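Local coordinates for Cgl0159-like domain-containing protein (Corynebacterium glutamicum, PDB 3FOK), which is of unknown function but folds as a TIM barrel, the closed ring of eight parallel strands and outer helices used by many enzymes, at residues L181-M185 and Q204-A209; L197-I203 and V226-V232; T165-N170 and L212-S216. All coordinates share one frame; numbering follows the deposited sequence.

Interaction 1: residues L181-M185 and Q204-A209; sequences LEPFM and QSVAIA
Phe184 and Ser205 mark the closest backbone approach, their CA atoms 5.5 Å apart, where helix segment 204-209 passes strand segment 181-185 with axes 7.1 Å apart and N-to-C directions at 131°. The strand presents Leu181, Pro183 and Met185 to the helix. Pro183 is central: its CB lies 3.8 Å from Ala209 CB and 3.7 Å from Ser205 O, with Ser205 OG close to both CB and CG of the proline. Leu181 continues this apolar strip, with its CD1 methyl 4.1 Å from Ala209 CB. At the other end the side chains of selenomethionine Met185 and the extended Gln204 cross at about a right angle, with Met185 SE 4.0 Å from Gln204 NE2. The polar link is a water that donates to Pro183 O at 2.8 Å and to Ser205 OG at 2.9 Å. Leu223 of strand 219-224 touches both Pro183 and Val206, while Ile151 of strand 144-151 touches Met185 and Ile208. The contact is thus the apolar layer between a barrel strand and the helix that follows it. Segments 181-185 and 204-209 have no direct hydrogen bond to each other; instead the water bridges Pro183 O and Ser205 OG, and the hydroxyl bonds to Val202 O, one turn earlier in the helix, as well.

Interaction 2: residues L197-I203 and V226-V232; sequences LSTDAVI and VEEMERV
Asp200 and Arg231 form the salt bridge across this contact, with Asp200 OD1 2.8 Å from Arg231 NH2 and the carboxylate and guanidinium planes 82° apart, almost perpendicular. The other terminal nitrogen, Arg231 NH1, pairs with Glu228 OE1 at 3.0 Å. Glu63 of the second subunit also bridges to NH2; its carboxylate comes close to that of Asp200, and Arg231 probably eases their repulsion. The arginine chain, straight from CG to NE, brings NH1 to 3.4 Å from Thr199 CG2, the two side chains crossing at about a right angle. One direct hydrogen bond joins the segments: Thr199 OG1 donates to Glu227 O from above the carbonyl plane, 59° out of it, at a modelled 2.5 Å that is probably an underestimate. These bonds lie at the start of helix 199-210, the outer helix following strand 179-189 of the TIM barrel, where Ser198 is the N-cap; the partner segment is the loop after strand 219-224 and the weakly bonded helix into which it leads. The apolar contacts flank Thr199. Val202 splits its methyls, CG1 meeting Val232 CG1 at 3.6 Å and CG2 meeting Val226 CG2 at 3.9 Å. Thr199 points CG2 away from its own amide nitrogen, toward Val232 CG2, 3.7 Å away, while Ile203 CG1 lies 3.8 Å from Val232 CA.

Interaction 3: residues T165-N170 and L212-S216; sequences TAHAVN and LGNDS
The loop 212-216, an alpha-beta connection of the TIM barrel leading from helix 199-210 to strand 219-224, lies against Thr165, Ala166, Val169 and Asn170 of the neighbouring outer helix 158-174. The backbones nearly meet at Ala166 and Gly213, whose CA atoms are 4.2 Å apart. Gly213, at a phi of 113°, tucks its CA in 3.7 Å from Ala166 O and against the CG1 methyl of Val169; a CB here would clash with that methyl and be jammed against the carbonyl oxygen of Leu212. A chi1 of 176° sets Val169 CG1 opposite the backbone N, which places it in the bend of the loop, 3.6 Å from Leu212 O and 3.5 Å from Asp215 O. On the inner side Leu212 CD1 packs on Thr165 CG2 at 3.6 Å, close to Val149 of strand 144-151, while the Thr165 hydroxyl is turned to Thr161 O and to Tyr129 OH. Farther along, the amides of Asn170 and Asn214 stack with their planes 27° apart and their CG atoms 3.6 Å from each other. A water ties the same pair together, giving a hydrogen bond to Asn170 O at 2.8 Å and accepting one from Asn214 ND2 at 2.9 Å. The second subunit lies over the loop: Arg140 of that chain forms a salt bridge with Asp215, whose other carboxylate oxygen bonds to Ser217, and Arg18 of that chain bonds to Ser216 O. Topologically this is an alpha-beta loop at the N-terminal end of the parallel barrel strands, set against the neighbouring outer helix.

How the interactions relate
The three contacts belong to consecutive beta-alpha units of the TIM barrel. Interactions 2 and 3 lie toward opposite ends of the barrel, following and preceding strand 219-224, with centres 24 Å apart and nearest atoms about 12 Å apart; interaction 1 sits between them. The centres of interactions 1 and 2 are 11 Å apart; the two share helix 199-210 and touch through Phe184 against Leu197. The centres of interactions 1 and 3 are 13 Å apart, and Leu181 packs on Thr165 and Val169. Along the chain interaction 1 is nested within the loop closed by interaction 3, while interaction 2 crosses both. Together they fasten helix 199-210 and its exit loop to their neighbours, and all three border the second subunit.

Interaction 1: residues L181-M185 and Q204-A209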
loop_
_atom_site.group_PDB
_atom_site.type_symbol
_atom_site.label_atom_id
_atom_site.label_comp_id
_atom_site.label_asym_id
_atom_site.label_seq_id
_atom_site.Cartn_x
_atom_site.Cartn_y
_atom_site.Cartn_z
ATOM N N LEU A 181 -22.312 5.791 11.439
ATOM C CA LEU A 181 -22.113 4.725 10.461
ATOM C C LEU A 181 -23.463 4.251 9.922
ATOM O O LEU A 181 -24.378 3.958 10.699
ATOM C CB LEU A 181 -21.378 3.529 11.083
ATOM C CG LEU A 181 -20.013 3.715 11.752
ATOM C CD1 LEU A 181 -19.451 2.344 12.102
ATOM C CD2 LEU A 181 -19.060 4.450 10.831
ATOM N N GLU A 182 -23.582 4.180 8.597
ATOM C CA GLU A 182 -24.811 3.722 7.956
ATOM C C GLU A 182 -24.522 2.328 7.411
ATOM O O GLU A 182 -23.983 2.183 6.315
ATOM C CB GLU A 182 -25.203 4.659 6.810
ATOM C CG GLU A 182 -26.622 4.444 6.284
ATOM C CD GLU A 182 -26.964 5.360 5.116
ATOM O OE1 GLU A 182 -26.584 6.550 5.154
ATOM O OE2 GLU A 182 -27.625 4.895 4.165
ATOM N N PRO A 183 -24.871 1.281 8.179
ATOM C CA PRO A 183 -24.633 -0.098 7.756
ATOM C C PRO A 183 -25.766 -0.706 6.941
ATOM O O PRO A 183 -26.913 -0.264 7.010
ATOM C CB PRO A 183 -24.441 -0.816 9.077
ATOM C CG PRO A 183 -25.497 -0.162 9.913
ATOM C CD PRO A 183 -25.365 1.314 9.569
ATOM N N PHE A 184 -25.419 -1.740 6.183
ATOM C CA PHE A 184 -26.355 -2.461 5.333
ATOM C C PHE A 184 -25.715 -3.773 4.923
ATOM O O PHE A 184 -24.491 -3.873 4.826
ATOM C CB PHE A 184 -26.624 -1.702 4.031
ATOM C CG PHE A 184 -27.674 -0.644 4.124
ATOM C CD1 PHE A 184 -29.000 -0.978 4.375
ATOM C CD2 PHE A 184 -27.348 0.688 3.890
ATOM C CE1 PHE A 184 -29.991 0.002 4.388
ATOM C CE2 PHE A 184 -28.326 1.674 3.901
ATOM C CZ PHE A 184 -29.654 1.330 4.149
HETATM N N MSE A 185 -26.547 -4.779 4.693
HETATM C CA MSE A 185 -26.062 -6.046 4.183
HETATM C C MSE A 185 -26.504 -5.839 2.742
HETATM O O MSE A 185 -27.634 -5.409 2.509
HETATM C CB MSE A 185 -26.808 -7.230 4.804
HETATM C CG MSE A 185 -26.538 -7.449 6.291
HETATM SE SE MSE A 185 -24.709 -7.910 6.737
HETATM C CE MSE A 185 -24.015 -6.142 6.877
ATOM N N GLN A 204 -27.744 -7.957 11.719
ATOM C CA GLN A 204 -26.407 -8.481 11.476
ATOM C C GLN A 204 -25.440 -7.367 11.071
ATOM O O GLN A 204 -24.269 -7.385 11.449
ATOM C CB GLN A 204 -26.439 -9.547 10.380
ATOM C CG GLN A 204 -25.138 -10.325 10.260
ATOM C CD GLN A 204 -25.138 -11.300 9.099
ATOM O OE1 GLN A 204 -24.200 -12.084 8.937
ATOM N NE2 GLN A 204 -26.188 -11.257 8.282
ATOM N N SER A 205 -25.929 -6.400 10.299
ATOM C CA SER A 205 -25.086 -5.300 9.850
ATOM C C SER A 205 -24.681 -4.410 11.018
ATOM O O SER A 205 -23.572 -3.878 11.046
ATOM C CB SER A 205 -25.801 -4.464 8.777
ATOM O OG SER A 205 -26.882 -3.728 9.310
ATOM N N VAL A 206 -25.581 -4.250 11.980
ATOM C CA VAL A 206 -25.291 -3.422 13.142
ATOM C C VAL A 206 -24.225 -4.072 14.015
ATOM O O VAL A 206 -23.304 -3.401 14.484
ATOM C CB VAL A 206 -26.556 -3.187 13.984
ATOM C CG1 VAL A 206 -26.208 -2.435 15.243
ATOM C CG2 VAL A 206 -27.574 -2.398 13.177
ATOM N N ALA A 207 -24.348 -5.380 14.226
ATOM C CA ALA A 207 -23.380 -6.108 15.046
ATOM C C ALA A 207 -21.980 -5.997 14.448
ATOM O O ALA A 207 -20.987 -5.939 15.171
ATOM C CB ALA A 207 -23.784 -7.569 15.163
ATOM N N ILE A 208 -21.908 -5.954 13.122
ATOM C CA ILE A 208 -20.635 -5.844 12.430
ATOM C C ILE A 208 -20.088 -4.423 12.500
ATOM O O ILE A 208 -18.943 -4.212 12.897
ATOM C CB ILE A 208 -20.768 -6.274 10.946
ATOM C CG1 ILE A 208 -21.063 -7.777 10.869
ATOM C CG2 ILE A 208 -19.488 -5.937 10.185
ATOM C CD1 ILE A 208 -21.408 -8.267 9.488
ATOM N N ALA A 209 -20.911 -3.450 12.125
ATOM C CA ALA A 209 -20.486 -2.053 12.141
ATOM C C ALA A 209 -20.044 -1.599 13.532
ATOM O O ALA A 209 -19.023 -0.933 13.682
ATOM C CB ALA A 209 -21.614 -1.157 11.634
HETATM O O HOH W 1 -28.848 -2.179 7.752
#

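Interaction 2: residues L197-I203 and V226-V232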
loop_
_atom_site.group_PDB
_atom_site.type_symbol
_atom_site.label_atom_id
_atom_site.label_comp_id
_atom_site.label_asym_id
_atom_site.label_seq_id
_atom_site.Cartn_x
_atom_site.Cartn_y
_atom_site.Cartn_z
ATOM N N LEU A 197 -33.198 -5.321 3.316
ATOM C CA LEU A 197 -33.906 -4.639 4.391
ATOM C C LEU A 197 -34.675 -5.545 5.347
ATOM O O LEU A 197 -35.520 -5.076 6.099
ATOM C CB LEU A 197 -34.850 -3.587 3.807
ATOM C CG LEU A 197 -34.149 -2.455 3.049
ATOM C CD1 LEU A 197 -35.181 -1.458 2.536
ATOM C CD2 LEU A 197 -33.157 -1.762 3.972
ATOM N N SER A 198 -34.389 -6.840 5.331
ATOM C CA SER A 198 -35.077 -7.750 6.244
ATOM C C SER A 198 -34.541 -7.482 7.647
ATOM O O SER A 198 -33.376 -7.117 7.812
ATOM C CB SER A 198 -34.824 -9.212 5.858
ATOM O OG SER A 198 -33.477 -9.582 6.100
ATOM N N THR A 199 -35.392 -7.669 8.647
ATOM C CA THR A 199 -35.020 -7.431 10.032
ATOM C C THR A 199 -33.686 -8.055 10.445
ATOM O O THR A 199 -32.834 -7.375 11.023
ATOM C CB THR A 199 -36.112 -7.946 10.988
ATOM O OG1 THR A 199 -37.376 -7.393 10.604
ATOM C CG2 THR A 199 -35.804 -7.532 12.425
ATOM N N ASP A 200 -33.500 -9.339 10.156
ATOM C CA ASP A 200 -32.267 -10.013 10.541
ATOM C C ASP A 200 -31.010 -9.487 9.855
ATOM O O ASP A 200 -29.930 -9.504 10.450
ATOM C CB ASP A 200 -32.392 -11.518 10.317
ATOM C CG ASP A 200 -33.308 -12.176 11.330
ATOM O OD1 ASP A 200 -33.141 -11.907 12.538
ATOM O OD2 ASP A 200 -34.191 -12.963 10.928
ATOM N N ALA A 201 -31.142 -9.021 8.614
ATOM C CA ALA A 201 -29.990 -8.494 7.895
ATOM C C ALA A 201 -29.544 -7.184 8.543
ATOM O O ALA A 201 -28.348 -6.958 8.746
ATOM C CB ALA A 201 -30.336 -8.270 6.435
ATOM N N VAL A 202 -30.505 -6.324 8.871
ATOM C CA VAL A 202 -30.187 -5.052 9.501
ATOM C C VAL A 202 -29.480 -5.307 10.826
ATOM O O VAL A 202 -28.489 -4.647 11.150
ATOM C CB VAL A 202 -31.460 -4.220 9.761
ATOM C CG1 VAL A 202 -31.104 -2.942 10.512
ATOM C CG2 VAL A 202 -32.136 -3.887 8.443
ATOM N N ILE A 203 -29.991 -6.269 11.587
ATOM C CA ILE A 203 -29.404 -6.605 12.873
ATOM C C ILE A 203 -27.968 -7.092 12.703
ATOM O O ILE A 203 -27.069 -6.675 13.443
ATOM C CB ILE A 203 -30.247 -7.678 13.590
ATOM C CG1 ILE A 203 -31.551 -7.047 14.089
ATOM C CG2 ILE A 203 -29.461 -8.298 14.748
ATOM C CD1 ILE A 203 -32.520 -8.020 14.719
ATOM N N VAL A 226 -37.233 -0.452 9.443
ATOM C CA VAL A 226 -37.599 -1.748 8.898
ATOM C C VAL A 226 -38.631 -2.499 9.736
ATOM O O VAL A 226 -39.032 -2.050 10.808
ATOM C CB VAL A 226 -36.314 -2.601 8.737
ATOM C CG1 VAL A 226 -36.646 -4.038 8.399
ATOM C CG2 VAL A 226 -35.448 -1.996 7.652
ATOM N N GLU A 227 -39.068 -3.642 9.216
ATOM C CA GLU A 227 -40.036 -4.496 9.887
ATOM C C GLU A 227 -39.479 -4.909 11.252
ATOM O O GLU A 227 -38.280 -5.143 11.379
ATOM C CB GLU A 227 -40.289 -5.748 9.042
ATOM C CG GLU A 227 -41.680 -6.314 9.197
ATOM C CD GLU A 227 -42.703 -5.506 8.426
ATOM O OE1 GLU A 227 -42.704 -5.590 7.179
ATOM O OE2 GLU A 227 -43.496 -4.781 9.063
ATOM N N GLU A 228 -40.344 -4.980 12.268
ATOM C CA GLU A 228 -39.938 -5.391 13.627
ATOM C C GLU A 228 -38.755 -4.583 14.260
ATOM O O GLU A 228 -37.824 -5.203 14.780
ATOM C CB GLU A 228 -39.556 -6.881 13.583
ATOM C CG GLU A 228 -40.702 -7.859 13.781
ATOM C CD GLU A 228 -40.229 -9.299 13.838
ATOM O OE1 GLU A 228 -39.902 -9.863 12.770
ATOM O OE2 GLU A 228 -40.170 -9.863 14.955
HETATM N N MSE A 229 -38.867 -3.240 14.264
HETATM C CA MSE A 229 -37.861 -2.240 14.701
HETATM C C MSE A 229 -37.463 -2.089 16.147
HETATM O O MSE A 229 -36.628 -1.218 16.499
HETATM C CB MSE A 229 -38.322 -0.851 14.312
HETATM C CG MSE A 229 -37.857 -0.385 12.931
HETATM SE SE MSE A 229 -35.956 -0.249 12.776
HETATM C CE MSE A 229 -35.743 1.615 13.219
ATOM N N GLU A 230 -38.040 -2.900 17.013
ATOM C CA GLU A 230 -37.810 -2.725 18.439
ATOM C C GLU A 230 -36.925 -3.876 18.817
ATOM O O GLU A 230 -36.265 -3.906 19.857
ATOM C CB GLU A 230 -39.182 -2.746 19.016
ATOM C CG GLU A 230 -39.474 -2.735 20.496
ATOM C CD GLU A 230 -40.958 -2.930 20.612
ATOM O OE1 GLU A 230 -41.718 -2.257 19.863
ATOM O OE2 GLU A 230 -41.370 -3.796 21.394
ATOM N N ARG A 231 -36.813 -4.720 17.809
ATOM C CA ARG A 231 -36.025 -5.904 17.839
ATOM C C ARG A 231 -34.693 -5.548 17.184
ATOM O O ARG A 231 -33.658 -6.105 17.538
ATOM C CB ARG A 231 -36.758 -6.960 17.057
ATOM C CG ARG A 231 -36.107 -8.298 17.107
ATOM C CD ARG A 231 -36.939 -9.313 16.363
ATOM N NE ARG A 231 -36.101 -10.372 15.822
ATOM C CZ ARG A 231 -36.204 -10.835 14.584
ATOM N NH1 ARG A 231 -37.113 -10.337 13.760
ATOM N NH2 ARG A 231 -35.386 -11.786 14.163
ATOM N N VAL A 232 -34.726 -4.624 16.227
ATOM C CA VAL A 232 -33.516 -4.182 15.565
ATOM C C VAL A 232 -32.788 -3.325 16.587
ATOM O O VAL A 232 -31.567 -3.374 16.693
ATOM C CB VAL A 232 -33.827 -3.317 14.326
ATOM C CG1 VAL A 232 -32.542 -2.699 13.796
ATOM C CG2 VAL A 232 -34.493 -4.155 13.249
#

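Interaction 3: residues T165-N170 and L212-S216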
loop_
_atom_site.group_PDB
_atom_site.type_symbol
_atom_site.label_atom_id
_atom_site.label_comp_id
_atom_site.label_asym_id
_atom_site.label_seq_id
_atom_site.Cartn_x
_atom_site.Cartn_y
_atom_site.Cartn_z
ATOM N N THR A 165 -13.159 1.832 7.106
ATOM C CA THR A 165 -14.157 2.356 8.029
ATOM C C THR A 165 -13.601 2.281 9.445
ATOM O O THR A 165 -13.793 3.199 10.247
ATOM C CB THR A 165 -15.473 1.551 7.958
ATOM O OG1 THR A 165 -16.074 1.728 6.669
ATOM C CG2 THR A 165 -16.442 2.015 9.035
ATOM N N ALA A 166 -12.903 1.187 9.745
ATOM C CA ALA A 166 -12.309 1.009 11.067
ATOM C C ALA A 166 -11.308 2.133 11.314
ATOM O O ALA A 166 -11.249 2.699 12.409
ATOM C CB ALA A 166 -11.613 -0.340 11.161
ATOM N N HIS A 167 -10.525 2.463 10.291
ATOM C CA HIS A 167 -9.541 3.528 10.417
ATOM C C HIS A 167 -10.232 4.871 10.639
ATOM O O HIS A 167 -9.771 5.688 11.436
ATOM C CB HIS A 167 -8.656 3.582 9.168
ATOM C CG HIS A 167 -7.730 2.408 9.033
ATOM N ND1 HIS A 167 -7.726 1.356 9.924
ATOM C CD2 HIS A 167 -6.777 2.121 8.113
ATOM C CE1 HIS A 167 -6.813 0.474 9.562
ATOM N NE2 HIS A 167 -6.223 0.913 8.465
ATOM N N ALA A 168 -11.347 5.096 9.947
ATOM C CA ALA A 168 -12.081 6.347 10.101
ATOM C C ALA A 168 -12.553 6.495 11.549
ATOM O O ALA A 168 -12.463 7.574 12.129
ATOM C CB ALA A 168 -13.273 6.379 9.159
ATOM N N VAL A 169 -13.053 5.407 12.130
ATOM C CA VAL A 169 -13.518 5.439 13.508
ATOM C C VAL A 169 -12.338 5.684 14.446
ATOM O O VAL A 169 -12.463 6.428 15.418
ATOM C CB VAL A 169 -14.229 4.120 13.895
ATOM C CG1 VAL A 169 -14.623 4.156 15.365
ATOM C CG2 VAL A 169 -15.466 3.929 13.031
ATOM N N ASN A 170 -11.195 5.060 14.155
ATOM C CA ASN A 170 -10.002 5.253 14.976
ATOM C C ASN A 170 -9.744 6.747 15.100
ATOM O O ASN A 170 -9.637 7.289 16.198
ATOM C CB ASN A 170 -8.770 4.617 14.326
ATOM C CG ASN A 170 -8.781 3.099 14.380
ATOM O OD1 ASN A 170 -7.875 2.447 13.853
ATOM N ND2 ASN A 170 -9.796 2.528 15.018
ATOM N N LEU A 212 -16.434 -2.051 14.475
ATOM C CA LEU A 212 -15.387 -1.399 13.687
ATOM C C LEU A 212 -14.767 -0.226 14.440
ATOM O O LEU A 212 -15.469 0.656 14.929
ATOM C CB LEU A 212 -15.956 -0.903 12.352
ATOM C CG LEU A 212 -16.545 -1.954 11.408
ATOM C CD1 LEU A 212 -17.149 -1.277 10.187
ATOM C CD2 LEU A 212 -15.454 -2.934 10.993
ATOM N N GLY A 213 -13.442 -0.209 14.516
ATOM C CA GLY A 213 -12.756 0.860 15.219
ATOM C C GLY A 213 -12.073 0.327 16.465
ATOM O O GLY A 213 -12.421 -0.747 16.947
ATOM N N ASN A 214 -11.105 1.072 16.990
ATOM C CA ASN A 214 -10.380 0.646 18.181
ATOM C C ASN A 214 -10.918 1.335 19.424
ATOM O O ASN A 214 -10.361 1.213 20.514
ATOM C CB ASN A 214 -8.886 0.947 18.025
ATOM C CG ASN A 214 -8.589 2.436 17.937
ATOM O OD1 ASN A 214 -7.432 2.841 17.839
ATOM N ND2 ASN A 214 -9.628 3.255 17.979
ATOM N N ASP A 215 -12.014 2.057 19.240
ATOM C CA ASP A 215 -12.676 2.788 20.310
ATOM C C ASP A 215 -14.058 3.111 19.753
ATOM O O ASP A 215 -14.186 3.920 18.840
ATOM C CB ASP A 215 -11.920 4.089 20.592
ATOM C CG ASP A 215 -12.557 4.918 21.698
ATOM O OD1 ASP A 215 -13.729 4.660 22.046
ATOM O OD2 ASP A 215 -11.881 5.836 22.214
ATOM N N SER A 216 -15.094 2.471 20.275
ATOM C CA SER A 216 -16.432 2.756 19.782
ATOM C C SER A 216 -17.260 3.492 20.817
ATOM O O SER A 216 -18.339 3.046 21.192
ATOM C CB SER A 216 -17.132 1.462 19.352
ATOM O OG SER A 216 -17.383 1.464 17.942
HETATM O O HOH W 2 -9.020 6.052 18.603
#